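Local coordinates for protein DNA polymerase III subunit beta (Helicobacter pylori 26695, PDB 4S3I) that confers DNA tethering and processivity on DNA polymerases and other proteins, as a sliding clamp built from two copies of the chain, at residues Ser30-His36 and Phe112-Phe117; Ser51-Ser57 and Met232-Lys238; Leu276-Lys281 and Glu292-Glu297; Asp176-Leu180 and Lys325-Glu329. All blocks are in the same frame, centred on the assembly; numbering follows the deposited sequence.

Contact 1 of 4, residues Ser30-His36 and Phe112-Phe117; sequences SIASHIH and FDADEF
The His34 and Phe112 rings lie in an offset stack, their centroids 4.0 Å apart and their planes 18° from parallel, with the CD2 and CE2 side of the phenyl ring over one face of the imidazole. Histidine suits this place because its flat ring can stack while ND1 still bonds to Thr71 OG1, which also bonds to the backbone N of Phe112; a single threonine thus positions both partners. A second flat group, the Phe117 ring, takes His36 CB over the centre of one face, a CH-pi contact of 3.4 Å from CB to the ring centroid. The edge of that ring meets the backbone of His34, with Phe117 CE2 3.2 Å from His34 O. The His36 and Phe117 rings themselves meet obliquely, and Ala114 CB touches the imidazole of His36 beside them. Between the two phenylalanines lies Ile31. With CG1 anti to the backbone N (chi1 -165°), Ile31 CG1 lies 3.8 Å from Phe117 CD2, and Ile31 CD1 ends near the backbone of Asp113 and Phe117, while CG2 lies against the carboxylate of Glu116. The loop 112-117, which follows strand 105-110, is thus pinned to the 3-10 turn 31-33 and the start of strand 34-40, which runs between strands 68-73 and 43-49 in the sheet; on the strand's other side, Ile35 packs on helix 9-19.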
# COMPACT_ATOMS: atom_id res chain seq x y z
N SER A 30 -17.34 9.68 -20.93
CA SER A 30 -17.33 8.64 -21.97
C SER A 30 -18.09 7.40 -21.52
O SER A 30 -17.96 6.99 -20.36
CB SER A 30 -15.90 8.25 -22.34
OG SER A 30 -15.87 7.09 -23.17
N ILE A 31 -18.83 6.78 -22.43
CA ILE A 31 -19.57 5.57 -22.09
C ILE A 31 -18.62 4.45 -21.67
O ILE A 31 -19.04 3.50 -21.01
CB ILE A 31 -20.54 5.11 -23.22
CG1 ILE A 31 -21.55 4.09 -22.69
CG2 ILE A 31 -19.78 4.54 -24.42
CD1 ILE A 31 -22.78 3.93 -23.57
N ALA A 32 -17.34 4.55 -22.02
CA ALA A 32 -16.35 3.56 -21.56
C ALA A 32 -16.20 3.55 -20.04
O ALA A 32 -15.65 2.60 -19.47
CB ALA A 32 -15.00 3.75 -22.24
N SER A 33 -16.65 4.62 -19.38
CA SER A 33 -16.61 4.68 -17.92
C SER A 33 -17.88 4.12 -17.28
O SER A 33 -18.04 4.16 -16.04
CB SER A 33 -16.40 6.12 -17.44
OG SER A 33 -17.56 6.90 -17.66
N HIS A 34 -18.78 3.61 -18.12
CA HIS A 34 -20.12 3.21 -17.69
C HIS A 34 -20.37 1.70 -17.67
O HIS A 34 -19.85 0.95 -18.51
CB HIS A 34 -21.19 3.87 -18.57
CG HIS A 34 -21.59 5.24 -18.10
ND1 HIS A 34 -22.89 5.68 -18.13
CD2 HIS A 34 -20.85 6.25 -17.59
CE1 HIS A 34 -22.94 6.91 -17.66
NE2 HIS A 34 -21.72 7.28 -17.32
N ILE A 35 -21.20 1.28 -16.72
CA ILE A 35 -21.70 -0.08 -16.64
C ILE A 35 -23.11 -0.14 -17.24
O ILE A 35 -23.96 0.69 -16.92
CB ILE A 35 -21.73 -0.56 -15.19
CG1 ILE A 35 -20.30 -0.76 -14.68
CG2 ILE A 35 -22.53 -1.85 -15.07
CD1 ILE A 35 -20.17 -0.96 -13.15
N HIS A 36 -23.33 -1.11 -18.13
CA HIS A 36 -24.66 -1.35 -18.71
C HIS A 36 -25.47 -2.18 -17.71
O HIS A 36 -24.97 -3.16 -17.13
CB HIS A 36 -24.51 -2.08 -20.04
CG HIS A 36 -25.80 -2.34 -20.75
ND1 HIS A 36 -26.62 -3.41 -20.44
CD2 HIS A 36 -26.39 -1.71 -21.80
CE1 HIS A 36 -27.66 -3.42 -21.25
NE2 HIS A 36 -27.55 -2.40 -22.08
N PHE A 112 -26.34 7.16 -19.98
CA PHE A 112 -26.10 7.39 -21.40
C PHE A 112 -27.03 6.53 -22.27
O PHE A 112 -27.70 5.63 -21.77
CB PHE A 112 -24.64 7.10 -21.76
CG PHE A 112 -23.65 8.06 -21.16
CD1 PHE A 112 -23.95 9.42 -21.04
CD2 PHE A 112 -22.41 7.62 -20.73
CE1 PHE A 112 -23.03 10.31 -20.49
CE2 PHE A 112 -21.49 8.50 -20.16
CZ PHE A 112 -21.80 9.84 -20.04
N ASP A 113 -27.06 6.80 -23.57
CA ASP A 113 -27.83 5.98 -24.50
C ASP A 113 -27.24 4.56 -24.55
O ASP A 113 -26.14 4.35 -25.06
CB ASP A 113 -27.84 6.63 -25.89
CG ASP A 113 -28.71 5.88 -26.90
OD1 ASP A 113 -29.40 4.91 -26.52
OD2 ASP A 113 -28.71 6.30 -28.07
N ALA A 114 -27.98 3.58 -24.03
CA ALA A 114 -27.53 2.19 -24.04
C ALA A 114 -27.25 1.66 -25.45
O ALA A 114 -26.55 0.65 -25.61
CB ALA A 114 -28.53 1.31 -23.31
N ASP A 115 -27.78 2.32 -26.47
CA ASP A 115 -27.54 1.91 -27.86
C ASP A 115 -26.08 2.09 -28.28
O ASP A 115 -25.62 1.50 -29.27
CB ASP A 115 -28.45 2.69 -28.82
CG ASP A 115 -29.91 2.27 -28.74
OD1 ASP A 115 -30.18 1.10 -28.39
OD2 ASP A 115 -30.79 3.12 -29.05
N GLU A 116 -25.35 2.92 -27.54
CA GLU A 116 -23.94 3.16 -27.85
C GLU A 116 -23.07 2.11 -27.18
O GLU A 116 -21.91 1.95 -27.53
CB GLU A 116 -23.50 4.57 -27.39
CG GLU A 116 -22.20 5.07 -28.04
CD GLU A 116 -21.53 6.22 -27.27
OE1 GLU A 116 -22.22 6.91 -26.49
OE2 GLU A 116 -20.31 6.43 -27.46
N PHE A 117 -23.63 1.40 -26.20
CA PHE A 117 -22.86 0.42 -25.44
C PHE A 117 -22.49 -0.74 -26.37
O PHE A 117 -23.32 -1.22 -27.15
CB PHE A 117 -23.66 -0.05 -24.22
CG PHE A 117 -22.81 -0.47 -23.07
CD1 PHE A 117 -22.38 -1.79 -22.95
CD2 PHE A 117 -22.43 0.45 -22.09
CE1 PHE A 117 -21.59 -2.18 -21.88
CE2 PHE A 117 -21.65 0.07 -21.02
CZ PHE A 117 -21.22 -1.25 -20.91

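Contact 2 of 4, residues Ser51-Ser57 and Met232-Lys238; sequences SDIGLKS and MHTFFTK
Strands 53-57 and 233-238 pair antiparallel where the N-terminal and central parts of the clamp chain meet, so that one sheet runs on from one domain into the next. Their axes come within 4.7 Å at 172°. Two hydrogen-bonded pairs carry the ladder: Gly54 with Phe236, and Lys56 with Thr234, whose two bonds, Lys56 N to Thr234 O and Thr234 N to Lys56 O, are both 2.8 Å. At one end Lys238 N adds a nearly straight bond to Asp52 O, and a water links that same oxygen to Thr237 OG1. Glycine suits position 54 because the Phe236 ring folds back over the backbone of the opposite strand. Phe236 CG sits between its own backbone N and carbonyl carbon (chi1 84°), which brings one ring face over Ile53 C and Gly54 N, with Phe236 CE2 3.4 Å from Gly54 CA. On the face of Ile53, Leu55 and Phe235 the middle is apolar: Ile53 CD1 meets Phe235 CZ at 3.7 Å, and the Leu55 CD1 branch leans toward His233. Beyond Leu55, Ser57 OG lies in the plane of the His233 ring and shares a 2.7 Å hydrogen bond with ND1, which gives the buried Ser57 hydroxyl and His233 ND1 a partner in each other. Strands 43-49 and 225-229 flank the pair within the sheet. Helix 203-212 packs against Ile53, Phe235 and Thr237, whereas on the other face Phe120 meets the Phe236 ring edge-to-face.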
# COMPACT_ATOMS: atom_id res chain seq x y z
N SER A 51 -14.06 -3.52 -27.17
CA SER A 51 -13.70 -4.43 -28.25
C SER A 51 -12.72 -5.53 -27.79
O SER A 51 -12.69 -6.63 -28.35
CB SER A 51 -13.09 -3.65 -29.42
OG SER A 51 -11.91 -2.98 -29.01
N ASP A 52 -11.92 -5.23 -26.76
CA ASP A 52 -10.79 -6.08 -26.40
C ASP A 52 -11.08 -7.06 -25.25
O ASP A 52 -10.50 -8.15 -25.20
CB ASP A 52 -9.59 -5.21 -26.03
CG ASP A 52 -9.16 -4.28 -27.15
OD1 ASP A 52 -10.00 -3.92 -28.01
OD2 ASP A 52 -7.97 -3.89 -27.17
N ILE A 53 -11.94 -6.66 -24.33
CA ILE A 53 -12.14 -7.43 -23.10
C ILE A 53 -13.45 -7.00 -22.44
O ILE A 53 -13.93 -5.89 -22.67
CB ILE A 53 -10.96 -7.21 -22.13
CG1 ILE A 53 -10.99 -8.22 -20.98
CG2 ILE A 53 -10.96 -5.79 -21.58
CD1 ILE A 53 -9.72 -8.22 -20.17
N GLY A 54 -14.02 -7.87 -21.61
CA GLY A 54 -15.27 -7.55 -20.96
C GLY A 54 -15.75 -8.56 -19.95
O GLY A 54 -15.34 -9.73 -19.97
N LEU A 55 -16.63 -8.10 -19.07
CA LEU A 55 -17.20 -8.93 -18.02
C LEU A 55 -18.69 -8.67 -17.96
O LEU A 55 -19.13 -7.52 -17.97
CB LEU A 55 -16.59 -8.57 -16.66
CG LEU A 55 -17.21 -9.31 -15.48
CD1 LEU A 55 -16.98 -10.82 -15.61
CD2 LEU A 55 -16.66 -8.78 -14.16
N LYS A 56 -19.47 -9.75 -17.93
CA LYS A 56 -20.91 -9.65 -17.71
C LYS A 56 -21.27 -10.49 -16.49
O LYS A 56 -20.93 -11.68 -16.42
CB LYS A 56 -21.67 -10.14 -18.95
CG LYS A 56 -23.18 -10.25 -18.78
CD LYS A 56 -23.80 -10.76 -20.08
CE LYS A 56 -25.32 -10.73 -20.05
NZ LYS A 56 -25.91 -11.04 -21.39
N SER A 57 -21.92 -9.88 -15.51
CA SER A 57 -22.26 -10.55 -14.26
C SER A 57 -23.73 -10.36 -13.97
O SER A 57 -24.39 -9.51 -14.58
CB SER A 57 -21.45 -9.97 -13.10
OG SER A 57 -20.05 -10.01 -13.35
N MET A 232 -21.95 -17.08 -12.06
CA MET A 232 -22.10 -15.62 -11.90
C MET A 232 -21.52 -14.77 -13.05
O MET A 232 -22.07 -13.72 -13.39
CB MET A 232 -21.51 -15.16 -10.56
CG MET A 232 -21.57 -13.64 -10.36
SD MET A 232 -21.00 -13.07 -8.74
CE MET A 232 -21.11 -11.29 -8.97
N HIS A 233 -20.42 -15.22 -13.65
CA HIS A 233 -19.68 -14.39 -14.59
C HIS A 233 -19.55 -14.96 -16.00
O HIS A 233 -19.40 -16.17 -16.18
CB HIS A 233 -18.27 -14.13 -14.07
CG HIS A 233 -18.22 -13.49 -12.72
ND1 HIS A 233 -18.75 -12.24 -12.47
CD2 HIS A 233 -17.69 -13.91 -11.55
CE1 HIS A 233 -18.55 -11.92 -11.21
NE2 HIS A 233 -17.91 -12.92 -10.62
N THR A 234 -19.59 -14.06 -16.99
CA THR A 234 -19.13 -14.38 -18.33
C THR A 234 -18.05 -13.36 -18.67
O THR A 234 -18.33 -12.16 -18.77
CB THR A 234 -20.25 -14.30 -19.38
OG1 THR A 234 -21.33 -15.16 -19.00
CG2 THR A 234 -19.72 -14.70 -20.77
N PHE A 235 -16.82 -13.83 -18.82
CA PHE A 235 -15.68 -13.00 -19.15
C PHE A 235 -15.26 -13.32 -20.56
O PHE A 235 -15.33 -14.49 -20.98
CB PHE A 235 -14.53 -13.33 -18.19
CG PHE A 235 -13.20 -12.77 -18.61
CD1 PHE A 235 -12.76 -11.56 -18.09
CD2 PHE A 235 -12.36 -13.47 -19.48
CE1 PHE A 235 -11.52 -11.04 -18.45
CE2 PHE A 235 -11.12 -12.96 -19.85
CZ PHE A 235 -10.70 -11.73 -19.33
N PHE A 236 -14.83 -12.30 -21.30
CA PHE A 236 -14.18 -12.55 -22.58
C PHE A 236 -12.93 -11.69 -22.77
O PHE A 236 -12.79 -10.62 -22.16
CB PHE A 236 -15.13 -12.33 -23.75
CG PHE A 236 -15.23 -10.89 -24.19
CD1 PHE A 236 -14.39 -10.38 -25.18
CD2 PHE A 236 -16.18 -10.05 -23.63
CE1 PHE A 236 -14.48 -9.04 -25.59
CE2 PHE A 236 -16.29 -8.72 -24.03
CZ PHE A 236 -15.44 -8.22 -25.01
N THR A 237 -12.03 -12.17 -23.61
CA THR A 237 -10.89 -11.39 -24.05
C THR A 237 -10.59 -11.68 -25.50
O THR A 237 -10.76 -12.81 -25.98
CB THR A 237 -9.61 -11.66 -23.21
OG1 THR A 237 -8.52 -10.88 -23.74
CG2 THR A 237 -9.24 -13.13 -23.25
N LYS A 238 -10.18 -10.64 -26.22
CA LYS A 238 -9.66 -10.86 -27.55
C LYS A 238 -8.35 -11.61 -27.35
O LYS A 238 -7.68 -11.45 -26.32
CB LYS A 238 -9.41 -9.53 -28.26
CG LYS A 238 -9.10 -9.69 -29.73
CD LYS A 238 -8.57 -8.39 -30.35
CE LYS A 238 -9.61 -7.27 -30.37
NZ LYS A 238 -9.14 -6.09 -31.18
O HOH W 1 -7.85 -8.31 -23.86

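Contact 3 of 4, residues Leu276-Lys281 and Glu292-Glu297; sequences LSSTIK and ESLDSE
Asp295 grips the loop leading into strand 279-284 through two backbone N-H groups. Asp295 OD1 accepts from Ser278 N at 2.7 Å through its syn lone pair, and from Thr279 N at 2.9 Å from above the carboxylate plane. Ser278 OG donates to Asp295 OD2, though the 2.5 Å distance is very short and its exact value doubtful. A short acid suits this place: with CG between backbone N and carbonyl carbon (chi1 65°), its carboxylate reaches these donors directly. Thr279 crosses it at about a right angle, its OG1 close to Asp295 CG and Leu294 CB. One step outward, the backbone fixes the spacing: Leu294 N bonds to Thr279 O at 2.9 Å, and Lys281 and Glu292 form a hydrogen-bonded pair in which Lys281 N approaches Glu292 O at 2.7 Å. Their long chains run side by side, with Lys281 NZ 4.3 Å from Glu292 OE1, beyond a salt bridge. At the far end, Ser296 CB packs on Leu276 O, which a water joins to Glu297 N. Ser293 OG bonds to Ala302 N of the adjacent strand 301-307 and Ser296 OG to Glu300 O, holding both ends of the connection between the strands. The contact closes the open end of the hairpin of strands 279-284 and 288-293, which strands 318-323 and 301-307 flank; Ile280 packs on helix 263-273, and Leu276 touches Leu109 of the second subunit.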
# COMPACT_ATOMS: atom_id res chain seq x y z
N LEU A 276 22.66 -6.75 -1.93
CA LEU A 276 23.77 -5.97 -2.48
C LEU A 276 24.00 -6.16 -3.99
O LEU A 276 24.89 -5.53 -4.56
CB LEU A 276 25.06 -6.28 -1.71
CG LEU A 276 25.15 -5.79 -0.27
CD1 LEU A 276 26.56 -6.01 0.29
CD2 LEU A 276 24.77 -4.31 -0.20
N SER A 277 23.22 -7.03 -4.63
CA SER A 277 23.45 -7.35 -6.04
C SER A 277 22.19 -7.86 -6.72
O SER A 277 21.23 -8.22 -6.05
CB SER A 277 24.54 -8.41 -6.16
OG SER A 277 24.07 -9.64 -5.62
N SER A 278 22.19 -7.89 -8.05
CA SER A 278 21.05 -8.46 -8.78
C SER A 278 21.43 -9.81 -9.37
O SER A 278 20.56 -10.60 -9.77
CB SER A 278 20.59 -7.52 -9.90
OG SER A 278 21.53 -7.50 -10.95
N THR A 279 22.73 -10.07 -9.42
CA THR A 279 23.23 -11.37 -9.87
C THR A 279 24.08 -12.02 -8.78
O THR A 279 24.70 -11.34 -7.95
CB THR A 279 24.04 -11.27 -11.18
OG1 THR A 279 25.18 -10.44 -10.96
CG2 THR A 279 23.19 -10.69 -12.31
N ILE A 280 24.11 -13.34 -8.80
CA ILE A 280 24.71 -14.11 -7.73
C ILE A 280 25.56 -15.24 -8.32
O ILE A 280 25.15 -15.90 -9.27
CB ILE A 280 23.60 -14.71 -6.83
CG1 ILE A 280 23.02 -13.63 -5.91
CG2 ILE A 280 24.13 -15.88 -5.99
CD1 ILE A 280 21.76 -14.10 -5.17
N LYS A 281 26.74 -15.45 -7.75
CA LYS A 281 27.53 -16.63 -8.09
C LYS A 281 27.20 -17.78 -7.14
O LYS A 281 27.45 -17.69 -5.92
CB LYS A 281 29.02 -16.30 -8.01
CG LYS A 281 29.94 -17.47 -8.30
CD LYS A 281 31.40 -17.02 -8.21
CE LYS A 281 32.37 -18.17 -8.35
NZ LYS A 281 33.78 -17.71 -8.19
N GLU A 292 27.46 -15.99 -3.47
CA GLU A 292 28.23 -14.75 -3.42
C GLU A 292 27.63 -13.70 -4.34
O GLU A 292 27.27 -14.01 -5.47
CB GLU A 292 29.69 -14.99 -3.84
CG GLU A 292 30.53 -15.80 -2.86
CD GLU A 292 31.91 -16.17 -3.39
OE1 GLU A 292 31.98 -16.98 -4.34
OE2 GLU A 292 32.92 -15.65 -2.86
N SER A 293 27.56 -12.47 -3.86
CA SER A 293 27.08 -11.36 -4.69
C SER A 293 28.02 -11.20 -5.88
O SER A 293 29.23 -11.34 -5.74
CB SER A 293 27.02 -10.07 -3.89
OG SER A 293 28.30 -9.72 -3.38
N LEU A 294 27.46 -10.93 -7.06
CA LEU A 294 28.25 -10.92 -8.28
C LEU A 294 28.37 -9.52 -8.91
O LEU A 294 29.48 -9.06 -9.21
CB LEU A 294 27.67 -11.94 -9.27
CG LEU A 294 28.39 -12.29 -10.58
CD1 LEU A 294 29.84 -12.73 -10.34
CD2 LEU A 294 27.61 -13.39 -11.28
N ASP A 295 27.24 -8.84 -9.11
CA ASP A 295 27.30 -7.51 -9.72
C ASP A 295 27.15 -6.40 -8.67
O ASP A 295 26.60 -5.33 -8.94
CB ASP A 295 26.29 -7.35 -10.88
CG ASP A 295 24.84 -7.43 -10.42
OD1 ASP A 295 24.59 -7.88 -9.28
OD2 ASP A 295 23.95 -7.04 -11.22
N SER A 296 27.66 -6.69 -7.48
CA SER A 296 27.69 -5.72 -6.39
C SER A 296 28.74 -4.66 -6.68
O SER A 296 29.75 -4.94 -7.33
CB SER A 296 28.02 -6.41 -5.07
OG SER A 296 29.29 -7.04 -5.12
N GLU A 297 28.49 -3.45 -6.18
CA GLU A 297 29.44 -2.34 -6.28
C GLU A 297 30.80 -2.74 -5.72
O GLU A 297 30.89 -3.64 -4.89
CB GLU A 297 28.93 -1.14 -5.48
CG GLU A 297 27.55 -0.65 -5.89
CD GLU A 297 27.60 0.26 -7.10
OE1 GLU A 297 28.70 0.75 -7.44
OE2 GLU A 297 26.52 0.49 -7.70
O HOH W 2 26.27 -3.30 -4.37
O HOH W 3 29.80 -18.98 -4.81

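Contact 4 of 4, residues Asp176-Leu180 and Lys325-Glu329; sequences DTKRL and KFFLE
A salt-bridge network of Asp176, Arg179 and Glu329 ties the start of strand 179-185 and the loop before it to helix 324-332. Arg179 is its centre. Its guanidinium lies nearly coplanar with the carboxylate of Glu329 and forms a salt bridge with OE2; the distance from Arg179 NH1 to Glu329 OE2, 2.4 Å, is implausibly short and its exact length doubtful, and Arg179 NH2 adds a weak bond of 2.9 Å to Glu329 OE2. On another edge, Arg179 NE donates to Asp176 OD2 at 3.0 Å, close to the guanidinium plane. Arginine suits the place because its flat head can bind acids at its edges while a ring covers its face: Phe326 CD1 sits 3.4 Å from Arg179 CZ, with the two planes 16° apart, and Arg179 CD makes a CH-pi contact with the same ring. The contact bridges the central and C-terminal parts of the chain, and Met371 of strand 368-371 touches both Arg179 and Phe326. Asp176 also shapes its own loop: OD1 accepts from Lys178 N at 3.0 Å, an Asx turn, and from Arg179 N, which extends it to an Asx motif. Lys178 CB meets the phenyl ring obliquely, 3.5 Å from Phe326 CE2. A water accepts from Arg179 NH1 and donates to Phe326 O.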
# COMPACT_ATOMS: atom_id res chain seq x y z
N ASP A 176 9.82 -14.45 -21.49
CA ASP A 176 10.24 -13.08 -21.78
C ASP A 176 11.60 -13.06 -22.48
O ASP A 176 12.29 -12.03 -22.46
CB ASP A 176 10.31 -12.24 -20.50
CG ASP A 176 11.29 -12.79 -19.48
OD1 ASP A 176 12.10 -13.68 -19.84
OD2 ASP A 176 11.26 -12.34 -18.30
N THR A 177 11.99 -14.21 -23.04
CA THR A 177 13.27 -14.42 -23.74
C THR A 177 14.52 -14.64 -22.87
O THR A 177 15.53 -15.11 -23.38
CB THR A 177 13.59 -13.32 -24.80
OG1 THR A 177 13.86 -12.07 -24.15
CG2 THR A 177 12.43 -13.18 -25.78
N LYS A 178 14.45 -14.29 -21.58
CA LYS A 178 15.55 -14.59 -20.66
C LYS A 178 15.22 -15.88 -19.92
O LYS A 178 16.11 -16.60 -19.45
CB LYS A 178 15.72 -13.48 -19.62
CG LYS A 178 16.16 -12.13 -20.17
CD LYS A 178 17.48 -12.23 -20.94
CE LYS A 178 18.18 -10.88 -21.07
NZ LYS A 178 19.18 -10.66 -19.98
N ARG A 179 13.93 -16.15 -19.81
CA ARG A 179 13.44 -17.30 -19.08
C ARG A 179 12.11 -17.73 -19.68
O ARG A 179 11.44 -16.97 -20.38
CB ARG A 179 13.26 -16.97 -17.61
CG ARG A 179 12.58 -15.63 -17.40
CD ARG A 179 12.35 -15.32 -15.96
NE ARG A 179 11.79 -13.98 -15.79
CZ ARG A 179 11.25 -13.54 -14.66
NH1 ARG A 179 11.22 -14.34 -13.61
NH2 ARG A 179 10.76 -12.32 -14.59
N LEU A 180 11.74 -18.97 -19.39
CA LEU A 180 10.57 -19.58 -20.00
C LEU A 180 10.01 -20.51 -18.96
O LEU A 180 10.74 -21.34 -18.40
CB LEU A 180 10.98 -20.34 -21.26
CG LEU A 180 9.92 -21.12 -22.02
CD1 LEU A 180 10.09 -20.91 -23.51
CD2 LEU A 180 10.01 -22.59 -21.67
N LYS A 325 16.56 -12.41 -9.00
CA LYS A 325 15.11 -12.30 -9.15
C LYS A 325 14.52 -13.46 -9.95
O LYS A 325 13.49 -14.02 -9.58
CB LYS A 325 14.74 -10.97 -9.81
CG LYS A 325 13.28 -10.86 -10.24
CD LYS A 325 13.11 -9.68 -11.21
CE LYS A 325 11.66 -9.45 -11.59
NZ LYS A 325 11.55 -8.43 -12.68
N PHE A 326 15.16 -13.85 -11.05
CA PHE A 326 14.60 -14.95 -11.85
C PHE A 326 14.62 -16.24 -11.04
O PHE A 326 13.65 -17.00 -11.02
CB PHE A 326 15.36 -15.17 -13.15
CG PHE A 326 15.31 -14.01 -14.11
CD1 PHE A 326 14.49 -12.91 -13.86
CD2 PHE A 326 16.08 -14.02 -15.26
CE1 PHE A 326 14.46 -11.83 -14.75
CE2 PHE A 326 16.05 -12.95 -16.15
CZ PHE A 326 15.24 -11.86 -15.90
N PHE A 327 15.74 -16.49 -10.37
CA PHE A 327 15.88 -17.72 -9.61
C PHE A 327 14.81 -17.75 -8.53
O PHE A 327 14.15 -18.76 -8.31
CB PHE A 327 17.28 -17.77 -8.98
CG PHE A 327 17.79 -19.17 -8.74
CD1 PHE A 327 17.29 -19.94 -7.70
CD2 PHE A 327 18.78 -19.72 -9.57
CE1 PHE A 327 17.77 -21.25 -7.46
CE2 PHE A 327 19.26 -21.02 -9.35
CZ PHE A 327 18.75 -21.79 -8.28
N LEU A 328 14.64 -16.62 -7.84
CA LEU A 328 13.64 -16.57 -6.78
C LEU A 328 12.24 -16.81 -7.34
O LEU A 328 11.45 -17.56 -6.76
CB LEU A 328 13.67 -15.22 -6.05
CG LEU A 328 14.79 -15.04 -5.05
CD1 LEU A 328 14.80 -13.61 -4.48
CD2 LEU A 328 14.66 -16.06 -3.93
N GLU A 329 11.94 -16.17 -8.46
CA GLU A 329 10.61 -16.35 -9.03
C GLU A 329 10.39 -17.80 -9.46
O GLU A 329 9.30 -18.34 -9.29
CB GLU A 329 10.35 -15.35 -10.17
CG GLU A 329 10.30 -13.91 -9.64
CD GLU A 329 9.82 -12.88 -10.67
OE1 GLU A 329 9.26 -11.86 -10.25
OE2 GLU A 329 10.03 -13.09 -11.89
O HOH W 4 12.02 -17.19 -13.44

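In the fold
Contacts 2 and 4 join successive parts of the chain, N-terminal to central and central to C-terminal; their centres are about 30 Å apart, on opposite sides of the chain's centre. Contacts 1 and 3 stay within one part each, N-terminal and C-terminal, with centres about 52 Å apart. Contact 1 shares the long sheet with contact 2, the centres about 15 Å apart and the nearest atoms about 7 Å. On the other side, contact 3 comes within about 4 Å of contact 4 at their nearest atoms, without touching it. Strand 318-323, beside the hairpin of contact 3, leads directly into helix 324-332 of contact 4.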